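Local coordinates for protein chymotrypsin-like serine protease (Equine arteritis virus, PDB 1MBM) that is a viral main proteinase of the chymotrypsin-like serine class, probably cleaving peptide bonds within the replicase polyprotein of the virus, at residues K1-S13 with P86-G98. Numbering follows the deposited sequence.
Sequences KARGNVGFVAGSS and PASWCTATGDEEG
Asp95 OD2 receives two N-H groups of Arg3: NE donates from 2.6 Å at an N-H...O angle of 158°, and NH2 adds a weak bond of 3.0 Å. The first uses the syn lone pair of OD2, which lies in the guanidinium plane; the carboxylate and guanidinium planes are 35° apart, and both N-H groups meet this one oxygen. Cys90 SG lies over one guanidinium face, displaced toward the rim, 3.6 Å from Arg3 NE. The extended Arg3 chain, straight from CG to NE, carries the charge across this sulfur, and Val119 of the adjoining strand also touches the side chain. A water completes the polar link, accepting from Arg3 N and donating to Thr91 O and Asp95 OD1, so that OD1 is held by the water and OD2 by Arg3. Val6 turns CG1, anti to its own N, onto the backbone at Cys90 and Thr91, while its CG2 lies 3.9 Å from Cys90 CB. Beyond it, Ala92 CB stands over the Phe8 ring face, 3.9 Å from the centroid and 30° off the normal, a CH-pi contact. Ala92 belongs to the type I turn Thr91-Gly94 of a beta hairpin, where Thr91 OG1 forms an ST turn with Thr93 N. The N-terminal residues and the start of strand 6-10 in the six-stranded barrel thus pack on this hairpin of the second sheet, an interdomain junction of the two-barrel chymotrypsin fold.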
loop_
_atom_site.group_PDB
_atom_site.type_symbol
_atom_site.label_atom_id
_atom_site.label_comp_id
_atom_site.label_asym_id
_atom_site.label_seq_id
_atom_site.Cartn_x
_atom_site.Cartn_y
_atom_site.Cartn_z
ATOM N N LYS A 1 -7.501 -11.858 8.650
ATOM C CA LYS A 1 -6.151 -12.227 9.177
ATOM C C LYS A 1 -5.037 -11.613 8.319
ATOM O O LYS A 1 -4.999 -11.796 7.098
ATOM C CB LYS A 1 -6.018 -13.754 9.299
ATOM C CG LYS A 1 -4.613 -14.262 9.589
ATOM C CD LYS A 1 -4.030 -15.006 8.394
ATOM C CE LYS A 1 -4.231 -16.511 8.531
ATOM N NZ LYS A 1 -3.413 -17.075 9.646
ATOM N N ALA A 2 -4.141 -10.877 8.968
ATOM C CA ALA A 2 -3.040 -10.206 8.278
ATOM C C ALA A 2 -1.941 -11.155 7.820
ATOM O O ALA A 2 -1.842 -12.279 8.289
ATOM C CB ALA A 2 -2.446 -9.128 9.170
ATOM N N ARG A 3 -1.113 -10.697 6.888
ATOM C CA ARG A 3 0.038 -11.486 6.465
ATOM C C ARG A 3 0.999 -11.589 7.651
ATOM O O ARG A 3 1.008 -10.722 8.534
ATOM C CB ARG A 3 0.747 -10.839 5.288
ATOM C CG ARG A 3 0.052 -10.976 3.965
ATOM C CD ARG A 3 0.759 -10.191 2.865
ATOM N NE ARG A 3 0.037 -10.250 1.606
ATOM C CZ ARG A 3 0.618 -10.342 0.423
ATOM N NH1 ARG A 3 1.938 -10.389 0.336
ATOM N NH2 ARG A 3 -0.119 -10.401 -0.670
ATOM N N GLY A 4 1.799 -12.652 7.655
ATOM C CA GLY A 4 2.714 -12.965 8.737
ATOM C C GLY A 4 3.773 -11.931 9.051
ATOM O O GLY A 4 4.259 -11.863 10.188
ATOM N N ASN A 5 4.114 -11.113 8.058
ATOM C CA ASN A 5 5.131 -10.082 8.236
ATOM C C ASN A 5 4.569 -8.665 8.454
ATOM O O ASN A 5 5.288 -7.672 8.335
ATOM C CB ASN A 5 6.092 -10.096 7.046
ATOM C CG ASN A 5 5.461 -9.529 5.778
ATOM O OD1 ASN A 5 4.285 -9.769 5.493
ATOM N ND2 ASN A 5 6.238 -8.762 5.022
ATOM N N VAL A 6 3.294 -8.576 8.809
ATOM C CA VAL A 6 2.665 -7.282 9.015
ATOM C C VAL A 6 2.523 -6.962 10.501
ATOM O O VAL A 6 2.072 -7.794 11.279
ATOM C CB VAL A 6 1.295 -7.216 8.309
ATOM C CG1 VAL A 6 0.524 -5.940 8.695
ATOM C CG2 VAL A 6 1.494 -7.298 6.803
ATOM N N GLY A 7 2.926 -5.756 10.893
ATOM C CA GLY A 7 2.806 -5.347 12.278
ATOM C C GLY A 7 2.246 -3.951 12.489
ATOM O O GLY A 7 1.940 -3.234 11.531
ATOM N N PHE A 8 2.098 -3.581 13.761
ATOM C CA PHE A 8 1.604 -2.269 14.150
ATOM C C PHE A 8 2.784 -1.357 14.469
ATOM O O PHE A 8 3.755 -1.787 15.070
ATOM C CB PHE A 8 0.721 -2.379 15.397
ATOM C CG PHE A 8 -0.605 -3.047 15.159
ATOM C CD1 PHE A 8 -1.669 -2.334 14.629
ATOM C CD2 PHE A 8 -0.795 -4.378 15.491
ATOM C CE1 PHE A 8 -2.895 -2.938 14.420
ATOM C CE2 PHE A 8 -2.022 -4.992 15.286
ATOM C CZ PHE A 8 -3.072 -4.271 14.754
ATOM N N VAL A 9 2.691 -0.092 14.068
ATOM C CA VAL A 9 3.756 0.884 14.307
ATOM C C VAL A 9 3.188 2.092 15.061
ATOM O O VAL A 9 2.127 2.606 14.694
ATOM C CB VAL A 9 4.390 1.363 12.979
ATOM C CG1 VAL A 9 5.436 2.425 13.216
ATOM C CG2 VAL A 9 5.026 0.178 12.210
ATOM N N ALA A 10 3.877 2.513 16.127
ATOM C CA ALA A 10 3.483 3.685 16.903
ATOM C C ALA A 10 4.641 4.680 17.055
ATOM O O ALA A 10 5.693 4.347 17.614
ATOM C CB ALA A 10 2.969 3.267 18.279
ATOM N N GLY A 11 4.427 5.896 16.561
ATOM C CA GLY A 11 5.375 6.998 16.676
ATOM C C GLY A 11 4.570 8.238 17.022
ATOM O O GLY A 11 3.896 8.268 18.057
ATOM N N SER A 12 4.618 9.258 16.168
ATOM C CA SER A 12 3.796 10.453 16.366
ATOM C C SER A 12 2.353 10.102 16.040
ATOM O O SER A 12 1.408 10.767 16.484
ATOM C CB SER A 12 4.254 11.604 15.470
ATOM O OG SER A 12 5.391 12.259 16.007
ATOM N N SER A 13 2.182 9.065 15.228
ATOM C CA SER A 13 0.838 8.597 14.935
ATOM C C SER A 13 0.787 7.068 14.992
ATOM O O SER A 13 1.786 6.421 15.292
ATOM C CB SER A 13 0.336 9.169 13.613
ATOM O OG SER A 13 -0.968 8.704 13.324
ATOM N N PRO A 86 -4.236 -4.589 -10.248
ATOM C CA PRO A 86 -4.535 -4.854 -8.844
ATOM C C PRO A 86 -3.270 -4.828 -7.976
ATOM O O PRO A 86 -2.178 -5.115 -8.442
ATOM C CB PRO A 86 -5.119 -6.271 -8.880
ATOM C CG PRO A 86 -4.555 -6.858 -10.155
ATOM C CD PRO A 86 -4.608 -5.724 -11.114
ATOM N N ALA A 87 -3.437 -4.453 -6.718
ATOM C CA ALA A 87 -2.352 -4.465 -5.752
ATOM C C ALA A 87 -2.965 -4.778 -4.401
ATOM O O ALA A 87 -4.158 -4.549 -4.183
ATOM C CB ALA A 87 -1.612 -3.129 -5.720
ATOM N N SER A 88 -2.164 -5.336 -3.507
ATOM C CA SER A 88 -2.647 -5.674 -2.184
ATOM C C SER A 88 -2.085 -4.692 -1.178
ATOM O O SER A 88 -0.872 -4.478 -1.127
ATOM C CB SER A 88 -2.228 -7.103 -1.797
ATOM O OG SER A 88 -2.868 -8.094 -2.594
ATOM N N TRP A 89 -2.986 -4.075 -0.417
ATOM C CA TRP A 89 -2.643 -3.221 0.705
ATOM C C TRP A 89 -2.605 -4.175 1.891
ATOM O O TRP A 89 -3.635 -4.711 2.283
ATOM C CB TRP A 89 -3.741 -2.171 0.944
ATOM C CG TRP A 89 -3.556 -0.874 0.187
ATOM C CD1 TRP A 89 -3.280 0.354 0.722
ATOM C CD2 TRP A 89 -3.667 -0.673 -1.226
ATOM N NE1 TRP A 89 -3.189 1.300 -0.273
ATOM C CE2 TRP A 89 -3.420 0.698 -1.479
ATOM C CE3 TRP A 89 -3.923 -1.516 -2.315
ATOM C CZ2 TRP A 89 -3.446 1.244 -2.761
ATOM C CZ3 TRP A 89 -3.939 -0.972 -3.593
ATOM C CH2 TRP A 89 -3.699 0.396 -3.804
ATOM N N CYS A 90 -1.419 -4.397 2.447
ATOM C CA CYS A 90 -1.241 -5.387 3.508
ATOM C C CYS A 90 -1.489 -4.795 4.885
ATOM O O CYS A 90 -0.544 -4.475 5.607
ATOM C CB CYS A 90 0.160 -6.001 3.432
ATOM S SG CYS A 90 0.569 -6.680 1.795
ATOM N N THR A 91 -2.759 -4.653 5.251
ATOM C CA THR A 91 -3.084 -4.051 6.540
ATOM C C THR A 91 -2.977 -5.058 7.673
ATOM O O THR A 91 -2.842 -6.266 7.453
ATOM C CB THR A 91 -4.497 -3.423 6.528
ATOM O OG1 THR A 91 -5.491 -4.435 6.747
ATOM C CG2 THR A 91 -4.831 -2.869 5.158
ATOM N N ALA A 92 -3.062 -4.556 8.896
ATOM C CA ALA A 92 -3.006 -5.422 10.067
ATOM C C ALA A 92 -4.263 -6.281 10.253
ATOM O O ALA A 92 -4.303 -7.138 11.133
ATOM C CB ALA A 92 -2.740 -4.605 11.289
ATOM N N THR A 93 -5.289 -6.064 9.432
ATOM C CA THR A 93 -6.499 -6.879 9.527
ATOM C C THR A 93 -6.801 -7.571 8.213
ATOM O O THR A 93 -7.957 -7.830 7.894
ATOM C CB THR A 93 -7.722 -6.053 9.964
ATOM O OG1 THR A 93 -7.719 -4.796 9.283
ATOM C CG2 THR A 93 -7.623 -5.665 11.442
ATOM N N GLY A 94 -5.757 -7.867 7.448
ATOM C CA GLY A 94 -5.929 -8.556 6.187
ATOM C C GLY A 94 -5.577 -7.702 4.985
ATOM O O GLY A 94 -5.474 -6.472 5.084
ATOM N N ASP A 95 -5.395 -8.368 3.849
ATOM C CA ASP A 95 -5.115 -7.703 2.595
ATOM C C ASP A 95 -6.343 -7.042 1.989
ATOM O O ASP A 95 -7.413 -7.647 1.871
ATOM C CB ASP A 95 -4.553 -8.687 1.575
ATOM C CG ASP A 95 -3.129 -9.087 1.875
ATOM O OD1 ASP A 95 -2.571 -8.631 2.903
ATOM O OD2 ASP A 95 -2.501 -9.874 1.150
ATOM N N GLU A 96 -6.163 -5.795 1.582
ATOM C CA GLU A 96 -7.202 -5.055 0.899
ATOM C C GLU A 96 -6.803 -5.017 -0.579
ATOM O O GLU A 96 -5.759 -4.459 -0.927
ATOM C CB GLU A 96 -7.261 -3.649 1.489
ATOM C CG GLU A 96 -8.549 -2.887 1.267
ATOM C CD GLU A 96 -9.778 -3.610 1.787
ATOM O OE1 GLU A 96 -10.032 -3.639 3.010
ATOM O OE2 GLU A 96 -10.502 -4.142 0.950
ATOM N N GLU A 97 -7.601 -5.641 -1.442
ATOM C CA GLU A 97 -7.325 -5.612 -2.877
ATOM C C GLU A 97 -7.789 -4.283 -3.462
ATOM O O GLU A 97 -8.940 -3.901 -3.285
ATOM C CB GLU A 97 -8.005 -6.782 -3.613
ATOM C CG GLU A 97 -7.789 -6.725 -5.124
ATOM C CD GLU A 97 -8.086 -8.031 -5.852
ATOM O OE1 GLU A 97 -9.265 -8.278 -6.178
ATOM O OE2 GLU A 97 -7.139 -8.801 -6.125
ATOM N N GLY A 98 -6.892 -3.576 -4.148
ATOM C CA GLY A 98 -7.234 -2.288 -4.721
ATOM C C GLY A 98 -6.641 -2.051 -6.099
ATOM O O GLY A 98 -5.927 -2.904 -6.634
HETATM O O HOH W 1 -2.023 -8.300 5.764
#